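Local coordinates for protein class I SAM-dependent methyltransferase (Silicibacter pomeroyi DSS-3, PDB 3CVO) that probably binds S-adenosylmethionine through a class I Rossmann-like fold and is likely to transfer its methyl group to an acceptor not yet identified, at residues 35-40 / 108-113; 66-71 / 82-87; 87-92 / 96-101; 113-118 / 141-146. One frame throughout, in Å; residues are numbered along the deposited sequence.

How the contacts relate
Contacts 1, 2 and 4 are buried; contact 3 is a partly buried loop on the periphery. Contacts 1 and 2 pack a helix on a strand of the sheet; contact 4 joins the turn after helix 109-112 to the end of helix 133-143. Contact 1 is nearest the chain centre. Contact 4 shares Ala113 with it, and Tyr37 OH meets Trp115 NE1. Contact 2 lies at the outer strand 81-86; its centre is about 20 Å from that of contact 4. It joins contact 3 through Thr87. The chemistry differs: a hydroxyl bond in contact 1, apolar packing and a water in contact 2, one backbone bond, waters and apolar contacts in contact 3, an indole face in contact 4.

Contact 1: 35-40 / 108-113; sequences LEYGSG and PDYPLA
Tyr37 ends strand 33-37, the first strand of the Rossmann-like sheet, and meets Tyr110 and Pro111 of helix 109-112 just before the glycine-rich turn 38-40. With CG beside the backbone N (chi1 -67°), the ring leaves the strand end toward the helix and brings its hydroxyl to Pro111. The hydroxyl does the main work. Tyr37 OH donates to Pro111 O at 2.6 Å, in the carbonyl plane and on a lone pair, with a C=O...donor angle of 142°. Tyr37 OH is also hydrogen-bonded to Trp115 NE1, so a second residue helps fix the phenol. The ring edge also faces carbonyl oxygens: Tyr37 CE1 is 3.4 Å from Tyr110 O, near the ring plane.

The two tyrosine side chains run antiparallel, each passing the other's ring. Tyr37 CD1 lies 3.9 Å from Tyr110 CE1. Tyr110 sends its hydroxyl back toward the turn, where Tyr110 OH is 3.7 Å from Gly38 N; its hydrogen-bond partner is Arg131 N. Cys136 of helix 133-143 touches the side chains of Tyr37, Tyr110 and Pro111. A phenylalanine in place of Tyr37 would probably leave Pro111 O without its donor and Trp115 NE1 without its acceptor.

Gly38 and Gly40 both have positive phi, and any side chain there would collide with the carbonyl oxygen one residue back. Glu36, Gly38 and Gly40 fit the ExGxG form of motif I. In class I methyltransferases this turn after the first strand typically cradles S-adenosylmethionine, and the geometry here is consistent with that role.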
loop_
_atom_site.group_PDB
_atom_site.type_symbol
_atom_site.label_atom_id
_atom_site.label_comp_id
_atom_site.label_asym_id
_atom_site.label_seq_id
_atom_site.Cartn_x
_atom_site.Cartn_y
_atom_site.Cartn_z
ATOM N N LEU A 35 12.792 -5.263 18.033
ATOM C CA LEU A 35 12.735 -5.430 16.589
ATOM C C LEU A 35 13.617 -4.373 15.968
ATOM O O LEU A 35 13.488 -3.199 16.289
ATOM C CB LEU A 35 11.267 -5.279 16.079
ATOM C CG LEU A 35 11.094 -5.002 14.572
ATOM C CD1 LEU A 35 11.703 -6.203 13.792
ATOM C CD2 LEU A 35 9.629 -4.723 14.166
ATOM N N GLU A 36 14.525 -4.808 15.102
ATOM C CA GLU A 36 15.380 -3.903 14.374
ATOM C C GLU A 36 15.173 -4.004 12.897
ATOM O O GLU A 36 14.960 -5.079 12.314
ATOM C CB GLU A 36 16.870 -4.179 14.668
ATOM C CG GLU A 36 17.304 -4.273 16.077
ATOM C CD GLU A 36 18.806 -4.462 16.169
ATOM O OE1 GLU A 36 19.324 -5.374 15.464
ATOM O OE2 GLU A 36 19.479 -3.685 16.917
ATOM N N TYR A 37 15.205 -2.844 12.274
ATOM C CA TYR A 37 15.366 -2.812 10.823
ATOM C C TYR A 37 16.780 -2.330 10.537
ATOM O O TYR A 37 17.134 -1.220 10.902
ATOM C CB TYR A 37 14.362 -1.858 10.224
ATOM C CG TYR A 37 12.904 -2.242 10.331
ATOM C CD1 TYR A 37 12.317 -3.063 9.402
ATOM C CD2 TYR A 37 12.105 -1.728 11.351
ATOM C CE1 TYR A 37 10.945 -3.369 9.454
ATOM C CE2 TYR A 37 10.743 -2.007 11.420
ATOM C CZ TYR A 37 10.166 -2.836 10.460
ATOM O OH TYR A 37 8.818 -3.108 10.420
ATOM N N GLY A 38 17.586 -3.181 9.923
ATOM C CA GLY A 38 19.019 -2.964 9.854
ATOM C C GLY A 38 19.682 -3.798 10.918
ATOM O O GLY A 38 19.171 -3.916 12.021
ATOM N N SER A 39 20.754 -4.476 10.561
ATOM C CA SER A 39 21.487 -5.285 11.540
ATOM C C SER A 39 22.912 -4.790 11.615
ATOM O O SER A 39 23.430 -4.255 10.663
ATOM C CB SER A 39 21.418 -6.782 11.212
ATOM O OG SER A 39 22.235 -7.104 10.109
ATOM N N GLY A 40 23.527 -4.968 12.771
ATOM C CA GLY A 40 24.912 -4.567 12.992
ATOM C C GLY A 40 25.266 -4.360 14.447
ATOM O O GLY A 40 24.953 -5.165 15.331
ATOM N N PRO A 108 7.571 -3.956 -0.228
ATOM C CA PRO A 108 6.785 -3.840 0.989
ATOM C C PRO A 108 7.083 -4.903 2.034
ATOM O O PRO A 108 6.830 -4.709 3.215
ATOM C CB PRO A 108 5.342 -3.912 0.468
ATOM C CG PRO A 108 5.457 -3.461 -0.977
ATOM C CD PRO A 108 6.691 -4.124 -1.413
ATOM N N ASP A 109 7.677 -5.989 1.590
ATOM C CA ASP A 109 8.026 -7.089 2.512
ATOM C C ASP A 109 8.996 -6.608 3.556
ATOM O O ASP A 109 9.011 -7.125 4.652
ATOM C CB ASP A 109 8.740 -8.223 1.793
ATOM C CG ASP A 109 7.860 -9.009 0.849
ATOM O OD1 ASP A 109 6.650 -8.758 0.735
ATOM O OD2 ASP A 109 8.425 -9.893 0.167
ATOM N N TYR A 110 9.843 -5.651 3.187
ATOM C CA TYR A 110 10.910 -5.186 4.102
ATOM C C TYR A 110 10.291 -4.513 5.336
ATOM O O TYR A 110 10.496 -4.988 6.469
ATOM C CB TYR A 110 11.925 -4.324 3.401
ATOM C CG TYR A 110 13.083 -3.900 4.230
ATOM C CD1 TYR A 110 12.946 -2.845 5.145
ATOM C CD2 TYR A 110 14.296 -4.526 4.140
ATOM C CE1 TYR A 110 13.994 -2.456 5.919
ATOM C CE2 TYR A 110 15.352 -4.106 4.880
ATOM C CZ TYR A 110 15.208 -3.068 5.780
ATOM O OH TYR A 110 16.286 -2.644 6.531
ATOM N N PRO A 111 9.484 -3.448 5.130
ATOM C CA PRO A 111 8.841 -2.888 6.310
ATOM C C PRO A 111 7.807 -3.803 6.955
ATOM O O PRO A 111 7.642 -3.788 8.193
ATOM C CB PRO A 111 8.196 -1.580 5.777
ATOM C CG PRO A 111 8.097 -1.720 4.358
ATOM C CD PRO A 111 9.267 -2.618 3.923
ATOM N N LEU A 112 7.065 -4.574 6.131
ATOM C CA LEU A 112 5.831 -5.197 6.611
ATOM C C LEU A 112 5.877 -6.685 7.009
ATOM O O LEU A 112 5.085 -7.110 7.830
ATOM C CB LEU A 112 4.702 -5.018 5.581
ATOM C CG LEU A 112 4.151 -3.590 5.465
ATOM C CD1 LEU A 112 3.338 -3.364 4.146
ATOM C CD2 LEU A 112 3.320 -3.228 6.718
ATOM N N ALA A 113 6.714 -7.491 6.383
ATOM C CA ALA A 113 6.600 -8.951 6.532
ATOM C C ALA A 113 6.795 -9.425 7.979
ATOM O O ALA A 113 6.157 -10.387 8.437
ATOM C CB ALA A 113 7.603 -9.703 5.574
#

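Contact 2: 66-71 / 82-87; sequences MMKAWL and VNIVWT
Lys68 and Ile84 mark the close approach of helix 66-71 to strand 82-86, with CA atoms 6.8 Å apart. The helix runs almost antiparallel to the strand, at 163°, and the two axes come within 9.1 Å.

Ile84 is the centre of the contact. Its CG1 lies 3.9 Å from Leu71 CD1 and also touches Met67 CB, a residue present as selenomethionine. Leu71 CD1 reaches on to Val82 as well. That pair is tight: Leu71 CD1 is 3.4 Å from Val82 CG1, and the side chains meet nearly perpendicular.

Lys68 runs alongside Ile84 in the opposite direction. Its outer torsions are all near 180°, which lays Lys68 CE 3.3 Å from Ile84 O and carries the ammonium to a water. Lys68 NZ donates to this water at 2.7 Å. The water in turn donates to Ile84 O and accepts from Trp86 N, so it ties the exposed lysine to the strand backbone.

Ser56 of strand 53-58 also touches Ile84. Strand 53-58, helix 61-73 and strand 81-86 form a beta-alpha-beta crossover, the repeating unit of the Rossmann fold.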
loop_
_atom_site.group_PDB
_atom_site.type_symbol
_atom_site.label_atom_id
_atom_site.label_comp_id
_atom_site.label_asym_id
_atom_site.label_seq_id
_atom_site.Cartn_x
_atom_site.Cartn_y
_atom_site.Cartn_z
HETATM N N MSE A 66 27.252 -12.779 7.463
HETATM C CA MSE A 66 28.303 -12.367 8.425
HETATM C C MSE A 66 27.785 -12.207 9.854
HETATM O O MSE A 66 28.444 -12.629 10.789
HETATM C CB MSE A 66 29.005 -11.084 7.975
HETATM C CG MSE A 66 29.930 -11.346 6.828
HETATM SE SE MSE A 66 30.798 -9.728 6.122
HETATM C CE MSE A 66 31.844 -9.283 7.704
HETATM N N MSE A 67 26.626 -11.579 10.021
HETATM C CA MSE A 67 26.042 -11.359 11.357
HETATM C C MSE A 67 25.736 -12.711 12.009
HETATM O O MSE A 67 25.971 -12.921 13.207
HETATM C CB MSE A 67 24.776 -10.503 11.259
HETATM C CG MSE A 67 25.048 -9.069 10.873
HETATM SE SE MSE A 67 26.120 -8.112 12.152
HETATM C CE MSE A 67 25.095 -8.482 13.793
ATOM N N LYS A 68 25.247 -13.649 11.194
ATOM C CA LYS A 68 24.918 -14.979 11.699
ATOM C C LYS A 68 26.182 -15.702 12.156
ATOM O O LYS A 68 26.244 -16.360 13.210
ATOM C CB LYS A 68 24.177 -15.791 10.647
ATOM C CG LYS A 68 22.730 -15.301 10.404
ATOM C CD LYS A 68 22.040 -16.149 9.367
ATOM C CE LYS A 68 20.630 -15.668 9.142
ATOM N NZ LYS A 68 20.044 -16.283 7.913
ATOM N N ALA A 69 27.202 -15.583 11.333
ATOM C CA ALA A 69 28.485 -16.187 11.637
ATOM C C ALA A 69 29.055 -15.591 12.921
ATOM O O ALA A 69 29.565 -16.288 13.796
ATOM C CB ALA A 69 29.471 -16.015 10.446
ATOM N N TRP A 70 28.953 -14.288 13.027
ATOM C CA TRP A 70 29.431 -13.609 14.215
ATOM C C TRP A 70 28.751 -14.161 15.470
ATOM O O TRP A 70 29.405 -14.419 16.479
ATOM C CB TRP A 70 29.216 -12.091 14.131
ATOM C CG TRP A 70 30.030 -11.428 15.151
ATOM C CD1 TRP A 70 31.369 -11.142 15.077
ATOM C CD2 TRP A 70 29.615 -11.060 16.445
ATOM N NE1 TRP A 70 31.793 -10.565 16.231
ATOM C CE2 TRP A 70 30.741 -10.512 17.102
ATOM C CE3 TRP A 70 28.400 -11.115 17.115
ATOM C CZ2 TRP A 70 30.678 -10.020 18.395
ATOM C CZ3 TRP A 70 28.333 -10.629 18.400
ATOM C CH2 TRP A 70 29.457 -10.076 19.026
ATOM N N LEU A 71 27.435 -14.364 15.370
ATOM C CA LEU A 71 26.581 -14.689 16.520
ATOM C C LEU A 71 26.787 -16.137 16.902
ATOM O O LEU A 71 26.672 -16.512 18.072
ATOM C CB LEU A 71 25.094 -14.391 16.241
ATOM C CG LEU A 71 24.734 -12.915 16.234
ATOM C CD1 LEU A 71 23.279 -12.683 15.714
ATOM C CD2 LEU A 71 24.905 -12.349 17.655
ATOM N N VAL A 82 18.506 -14.348 19.110
ATOM C CA VAL A 82 18.669 -13.337 18.072
ATOM C C VAL A 82 18.415 -13.954 16.714
ATOM O O VAL A 82 19.095 -14.902 16.310
ATOM C CB VAL A 82 20.076 -12.716 18.130
ATOM C CG1 VAL A 82 20.252 -11.682 17.006
ATOM C CG2 VAL A 82 20.318 -12.109 19.503
ATOM N N ASN A 83 17.425 -13.416 16.004
ATOM C CA ASN A 83 17.085 -13.911 14.671
ATOM C C ASN A 83 17.329 -12.862 13.610
ATOM O O ASN A 83 16.623 -11.883 13.506
ATOM C CB ASN A 83 15.621 -14.390 14.602
ATOM C CG ASN A 83 15.312 -15.449 15.635
ATOM O OD1 ASN A 83 14.386 -15.302 16.429
ATOM N ND2 ASN A 83 16.112 -16.492 15.665
ATOM N N ILE A 84 18.328 -13.130 12.790
ATOM C CA ILE A 84 18.685 -12.259 11.672
ATOM C C ILE A 84 17.873 -12.729 10.479
ATOM O O ILE A 84 17.956 -13.887 10.084
ATOM C CB ILE A 84 20.192 -12.360 11.294
ATOM C CG1 ILE A 84 21.100 -12.035 12.486
ATOM C CG2 ILE A 84 20.485 -11.476 10.053
ATOM C CD1 ILE A 84 20.925 -10.631 13.040
ATOM N N VAL A 85 17.055 -11.831 9.939
ATOM C CA VAL A 85 16.095 -12.185 8.870
ATOM C C VAL A 85 16.426 -11.465 7.571
ATOM O O VAL A 85 16.084 -10.320 7.386
ATOM C CB VAL A 85 14.620 -11.894 9.289
ATOM C CG1 VAL A 85 13.638 -12.409 8.202
ATOM C CG2 VAL A 85 14.271 -12.505 10.644
ATOM N N TRP A 86 17.152 -12.168 6.700
ATOM C CA TRP A 86 17.412 -11.691 5.332
ATOM C C TRP A 86 16.059 -11.581 4.626
ATOM O O TRP A 86 15.305 -12.521 4.546
ATOM C CB TRP A 86 18.415 -12.545 4.554
ATOM C CG TRP A 86 18.523 -12.024 3.181
ATOM C CD1 TRP A 86 18.862 -10.743 2.811
ATOM C CD2 TRP A 86 18.165 -12.700 1.987
ATOM N NE1 TRP A 86 18.761 -10.598 1.456
ATOM C CE2 TRP A 86 18.341 -11.787 0.918
ATOM C CE3 TRP A 86 17.685 -13.979 1.709
ATOM C CZ2 TRP A 86 18.080 -12.129 -0.384
ATOM C CZ3 TRP A 86 17.467 -14.315 0.415
ATOM C CH2 TRP A 86 17.681 -13.408 -0.623
ATOM N N THR A 87 15.768 -10.367 4.189
ATOM C CA THR A 87 14.533 -10.024 3.497
ATOM C C THR A 87 14.894 -9.499 2.115
ATOM O O THR A 87 15.456 -8.451 1.969
ATOM C CB THR A 87 13.749 -9.027 4.359
ATOM O OG1 THR A 87 13.637 -9.583 5.684
ATOM C CG2 THR A 87 12.355 -8.753 3.802
HETATM O O HOH W 1 17.848 -14.935 7.292
#

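Contact 3: 87-92 / 96-101; sequences TDIGPT and GHPVSD. With EDO (1,2-ethanediol), chain M; EDO (1,2-ethanediol), chain F.
Ile89 has CG1 between its backbone N and carbonyl carbon (chi1 60°), and an extended chi2 of 178° carries CD1 across to Pro98. Ile89 CD1 lies 3.9 Å from Pro98 CD and also touches Gly96 O. In Thr92, CG2 is anti to the carbonyl carbon and reaches Gly96 O at 3.4 Å. Val99 CG1 is 3.5 Å from Thr92 C.

The backbones meet in a single bridge between Thr92 and Pro98. Val99 N donates to Pro91 O at 3.0 Å, nearly straight at 167°. The same oxygen takes a CA-H...O contact from Pro98 CA at 3.3 Å and has a water within bonding distance. That water accepts from Ser100 N and is bonded to a 1,2-ethanediol, probably from the crystallisation liquor. Ser100 OG is hydrogen-bonded to the same ethanediol oxygen, O1. A second water lies between Ile89 O and Ser100 O.

Before the bridge, Asp88 OD1 accepts from Gly90 N at 3.0 Å, an Asx turn. Ser59 OG is hydrogen-bonded to Gly96 O, which ties this loop to the one after strand 53-58.

One direct backbone hydrogen bond thus joins the segments, and water and ethanediol supply the other polar links. The pairing probably depends in part on solvent.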
loop_
_atom_site.group_PDB
_atom_site.type_symbol
_atom_site.label_atom_id
_atom_site.label_comp_id
_atom_site.label_asym_id
_atom_site.label_seq_id
_atom_site.Cartn_x
_atom_site.Cartn_y
_atom_site.Cartn_z
ATOM N N THR A 87 15.768 -10.367 4.189
ATOM C CA THR A 87 14.533 -10.024 3.497
ATOM C C THR A 87 14.894 -9.499 2.115
ATOM O O THR A 87 15.456 -8.451 1.969
ATOM C CB THR A 87 13.749 -9.027 4.359
ATOM O OG1 THR A 87 13.637 -9.583 5.684
ATOM C CG2 THR A 87 12.355 -8.753 3.802
ATOM N N ASP A 88 14.554 -10.314 1.134
ATOM C CA ASP A 88 14.964 -10.223 -0.285
ATOM C C ASP A 88 14.275 -9.067 -0.977
ATOM O O ASP A 88 13.025 -9.068 -1.172
ATOM C CB ASP A 88 14.624 -11.533 -0.996
ATOM C CG ASP A 88 15.173 -11.620 -2.393
ATOM O OD1 ASP A 88 15.831 -10.689 -2.849
ATOM O OD2 ASP A 88 14.976 -12.679 -3.029
ATOM N N ILE A 89 15.069 -8.051 -1.291
ATOM C CA ILE A 89 14.576 -6.902 -2.072
ATOM C C ILE A 89 15.365 -6.744 -3.348
ATOM O O ILE A 89 15.406 -5.661 -3.965
ATOM C CB ILE A 89 14.544 -5.568 -1.308
ATOM C CG1 ILE A 89 15.950 -5.201 -0.827
ATOM C CG2 ILE A 89 13.525 -5.602 -0.142
ATOM C CD1 ILE A 89 16.058 -3.901 -0.108
ATOM N N GLY A 90 15.947 -7.867 -3.734
ATOM C CA GLY A 90 16.816 -7.970 -4.892
ATOM C C GLY A 90 18.276 -7.754 -4.540
ATOM O O GLY A 90 18.632 -7.489 -3.401
ATOM N N PRO A 91 19.146 -7.853 -5.533
ATOM C CA PRO A 91 20.564 -7.607 -5.242
ATOM C C PRO A 91 20.842 -6.207 -4.736
ATOM O O PRO A 91 20.241 -5.234 -5.173
ATOM C CB PRO A 91 21.250 -7.862 -6.582
ATOM C CG PRO A 91 20.390 -8.931 -7.243
ATOM C CD PRO A 91 18.942 -8.609 -6.783
ATOM N N THR A 92 21.791 -6.121 -3.818
ATOM C CA THR A 92 22.027 -4.910 -3.080
ATOM C C THR A 92 23.468 -4.461 -3.222
ATOM O O THR A 92 24.352 -5.240 -3.563
ATOM C CB THR A 92 21.712 -5.084 -1.563
ATOM O OG1 THR A 92 22.420 -6.225 -1.068
ATOM C CG2 THR A 92 20.168 -5.220 -1.286
ATOM N N GLY A 96 22.846 -1.831 1.874
ATOM C CA GLY A 96 21.760 -2.779 1.685
ATOM C C GLY A 96 20.719 -2.229 0.752
ATOM O O GLY A 96 19.545 -2.636 0.755
ATOM N N HIS A 97 21.178 -1.281 -0.053
ATOM C CA HIS A 97 20.365 -0.614 -1.045
ATOM C C HIS A 97 20.250 -1.438 -2.344
ATOM O O HIS A 97 21.246 -1.891 -2.882
ATOM C CB HIS A 97 20.920 0.766 -1.341
ATOM C CG HIS A 97 19.860 1.756 -1.681
ATOM N ND1 HIS A 97 19.408 1.952 -2.975
ATOM C CD2 HIS A 97 19.109 2.560 -0.893
ATOM C CE1 HIS A 97 18.438 2.851 -2.971
ATOM N NE2 HIS A 97 18.231 3.227 -1.718
ATOM N N PRO A 98 19.018 -1.627 -2.860
ATOM C CA PRO A 98 18.921 -2.409 -4.078
ATOM C C PRO A 98 19.568 -1.667 -5.239
ATOM O O PRO A 98 19.429 -0.447 -5.347
ATOM C CB PRO A 98 17.399 -2.569 -4.304
ATOM C CG PRO A 98 16.731 -1.699 -3.294
ATOM C CD PRO A 98 17.718 -1.165 -2.351
ATOM N N VAL A 99 20.307 -2.410 -6.039
ATOM C CA VAL A 99 21.056 -1.855 -7.149
ATOM C C VAL A 99 20.134 -1.600 -8.358
ATOM O O VAL A 99 20.485 -0.845 -9.268
ATOM C CB VAL A 99 22.246 -2.722 -7.590
ATOM C CG1 VAL A 99 23.208 -2.968 -6.416
ATOM C CG2 VAL A 99 21.792 -4.032 -8.248
ATOM N N SER A 100 18.992 -2.259 -8.383
ATOM C CA SER A 100 17.936 -1.930 -9.377
ATOM C C SER A 100 16.583 -2.086 -8.755
ATOM O O SER A 100 16.450 -2.391 -7.596
ATOM C CB SER A 100 17.979 -2.829 -10.603
ATOM O OG SER A 100 17.466 -4.108 -10.276
ATOM N N ASP A 101 15.557 -1.888 -9.560
ATOM C CA ASP A 101 14.191 -2.089 -9.067
ATOM C C ASP A 101 13.569 -3.390 -9.542
ATOM O O ASP A 101 12.350 -3.510 -9.565
ATOM C CB ASP A 101 13.294 -0.922 -9.432
ATOM C CG ASP A 101 13.646 0.348 -8.670
ATOM O OD1 ASP A 101 13.982 0.297 -7.458
ATOM O OD2 ASP A 101 13.626 1.394 -9.337
HETATM C C1 EDO M . 13.155 -14.211 0.882
HETATM O O1 EDO M . 14.260 -15.115 0.984
HETATM C C2 EDO M . 13.268 -13.125 1.955
HETATM O O2 EDO M . 12.160 -12.167 1.790
HETATM C C1 EDO F . 18.942 -6.834 -9.497
HETATM O O1 EDO F . 19.457 -5.506 -9.666
HETATM C C2 EDO F . 18.519 -7.565 -10.770
HETATM O O2 EDO F . 18.034 -8.892 -10.502
HETATM O O HOH W 2 15.411 -4.901 -6.605
HETATM O O HOH W 3 18.339 -5.056 -7.213
#

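Contact 4: 113-118 / 141-146; sequences AVWRTE and AFSITR
Ser143 and Ile144, where helix 133-143 of the Rossmann-like fold runs out, pack on the indole of Trp115 from the 3-10 turn 114-116. Ser143 is the last residue of the helix. Its CB comes over one face of the indole, a CH-pi contact 4.0 Å from the centroid of the six-membered ring and 27° off the ring normal. Its hydroxyl turns back to its own helix and bonds Ala139 O, and the methylene makes the closest approach to the ring.

Ile144 is the first residue to leave helical angles. With chi1 at 57°, CG2 lies anti to the carbonyl carbon and is the branch brought to the indole. Ile144 CG2 lies 3.5 Å from Trp115 CH2 and 3.8 Å from Trp115 CZ3, and the two side chains run alongside in the same direction. Beyond it, Thr145 and Arg146 leave the contact, held to the loop at His122 and Asp124.

An alanine in place of Trp115 would probably open a gap beside Ser143 and Ile144 and leave the Tyr37 hydroxyl without its indole donor. Of the indole atoms, CD2 is nearest to the serine, with Trp115 CD2 3.6 Å from Ser143 CB.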
loop_
_atom_site.group_PDB
_atom_site.type_symbol
_atom_site.label_atom_id
_atom_site.label_comp_id
_atom_site.label_asym_id
_atom_site.label_seq_id
_atom_site.Cartn_x
_atom_site.Cartn_y
_atom_site.Cartn_z
ATOM N N ALA A 113 6.714 -7.491 6.383
ATOM C CA ALA A 113 6.600 -8.951 6.532
ATOM C C ALA A 113 6.795 -9.425 7.979
ATOM O O ALA A 113 6.157 -10.387 8.437
ATOM C CB ALA A 113 7.603 -9.703 5.574
ATOM N N VAL A 114 7.728 -8.781 8.673
ATOM C CA VAL A 114 8.101 -9.198 10.044
ATOM C C VAL A 114 6.901 -9.135 10.974
ATOM O O VAL A 114 6.779 -9.935 11.909
ATOM C CB VAL A 114 9.325 -8.374 10.598
ATOM C CG1 VAL A 114 9.005 -6.871 10.705
ATOM C CG2 VAL A 114 9.860 -8.980 11.922
ATOM N N TRP A 115 5.971 -8.237 10.678
ATOM C CA TRP A 115 4.747 -8.110 11.504
ATOM C C TRP A 115 3.803 -9.328 11.379
ATOM O O TRP A 115 2.893 -9.511 12.173
ATOM C CB TRP A 115 4.025 -6.771 11.232
ATOM C CG TRP A 115 4.876 -5.647 11.672
ATOM C CD1 TRP A 115 5.803 -4.981 10.931
ATOM C CD2 TRP A 115 4.944 -5.111 12.992
ATOM N NE1 TRP A 115 6.395 -4.012 11.702
ATOM C CE2 TRP A 115 5.915 -4.105 12.980
ATOM C CE3 TRP A 115 4.287 -5.409 14.195
ATOM C CZ2 TRP A 115 6.253 -3.386 14.113
ATOM C CZ3 TRP A 115 4.599 -4.659 15.319
ATOM C CH2 TRP A 115 5.569 -3.667 15.271
ATOM N N ARG A 116 4.050 -10.156 10.376
ATOM C CA ARG A 116 3.210 -11.339 10.111
ATOM C C ARG A 116 3.992 -12.619 10.339
ATOM O O ARG A 116 3.550 -13.698 9.977
ATOM C CB ARG A 116 2.674 -11.371 8.660
ATOM C CG ARG A 116 1.960 -10.122 8.174
ATOM C CD ARG A 116 0.954 -9.711 9.169
ATOM N NE ARG A 116 -0.128 -10.677 9.278
ATOM C CZ ARG A 116 -1.134 -10.583 10.149
ATOM N NH1 ARG A 116 -1.234 -9.547 11.003
ATOM N NH2 ARG A 116 -2.056 -11.529 10.165
ATOM N N THR A 117 5.179 -12.488 10.881
ATOM C CA THR A 117 6.073 -13.637 11.006
ATOM C C THR A 117 5.477 -14.699 11.902
ATOM O O THR A 117 4.789 -14.405 12.887
ATOM C CB THR A 117 7.514 -13.235 11.505
ATOM O OG1 THR A 117 8.390 -14.365 11.389
ATOM C CG2 THR A 117 7.514 -12.751 12.921
ATOM N N GLU A 118 5.694 -15.947 11.509
ATOM C CA GLU A 118 5.412 -17.062 12.408
ATOM C C GLU A 118 6.376 -16.868 13.561
ATOM O O GLU A 118 7.568 -16.549 13.347
ATOM C CB GLU A 118 5.617 -18.435 11.743
ATOM N N ALA A 141 3.701 1.935 13.329
ATOM C CA ALA A 141 2.586 2.733 13.893
ATOM C C ALA A 141 1.275 2.055 13.584
ATOM O O ALA A 141 0.371 1.986 14.405
ATOM C CB ALA A 141 2.560 4.177 13.338
ATOM N N PHE A 142 1.178 1.536 12.370
ATOM C CA PHE A 142 -0.123 0.996 11.948
ATOM C C PHE A 142 -0.307 -0.463 12.379
ATOM O O PHE A 142 -1.420 -0.941 12.406
ATOM C CB PHE A 142 -0.295 1.098 10.442
ATOM C CG PHE A 142 -0.321 2.498 9.937
ATOM C CD1 PHE A 142 -1.090 3.443 10.547
ATOM C CD2 PHE A 142 0.398 2.836 8.814
ATOM C CE1 PHE A 142 -1.108 4.719 10.090
ATOM C CE2 PHE A 142 0.344 4.097 8.325
ATOM C CZ PHE A 142 -0.405 5.052 8.987
ATOM N N SER A 143 0.773 -1.125 12.778
ATOM C CA SER A 143 0.742 -2.598 13.023
ATOM C C SER A 143 0.701 -3.001 14.506
ATOM O O SER A 143 0.272 -4.101 14.885
ATOM C CB SER A 143 1.916 -3.289 12.352
ATOM O OG SER A 143 1.895 -3.178 10.934
ATOM N N ILE A 144 1.199 -2.112 15.330
ATOM C CA ILE A 144 1.278 -2.345 16.781
ATOM C C ILE A 144 -0.134 -2.368 17.348
ATOM O O ILE A 144 -1.049 -1.774 16.769
ATOM C CB ILE A 144 2.143 -1.304 17.533
ATOM C CG1 ILE A 144 1.652 0.150 17.326
ATOM C CG2 ILE A 144 3.680 -1.429 17.180
ATOM C CD1 ILE A 144 2.340 1.190 18.203
ATOM N N THR A 145 -0.292 -3.094 18.452
ATOM C CA THR A 145 -1.548 -3.166 19.213
ATOM C C THR A 145 -1.451 -2.638 20.621
ATOM O O THR A 145 -2.458 -2.507 21.301
ATOM C CB THR A 145 -2.147 -4.593 19.202
ATOM O OG1 THR A 145 -1.175 -5.537 19.693
ATOM C CG2 THR A 145 -2.560 -4.972 17.755
ATOM N N ARG A 146 -0.243 -2.284 21.026
ATOM C CA ARG A 146 0.025 -1.526 22.263
ATOM C C ARG A 146 1.235 -0.574 22.021
ATOM O O ARG A 146 1.969 -0.737 21.036
ATOM C CB ARG A 146 0.289 -2.507 23.409
ATOM C CG ARG A 146 1.501 -3.381 23.221
ATOM C CD ARG A 146 1.711 -4.264 24.478
ATOM N NE ARG A 146 2.770 -5.256 24.264
ATOM C CZ ARG A 146 4.071 -4.994 24.340
ATOM N NH1 ARG A 146 4.514 -3.781 24.631
ATOM N NH2 ARG A 146 4.928 -5.955 24.123
#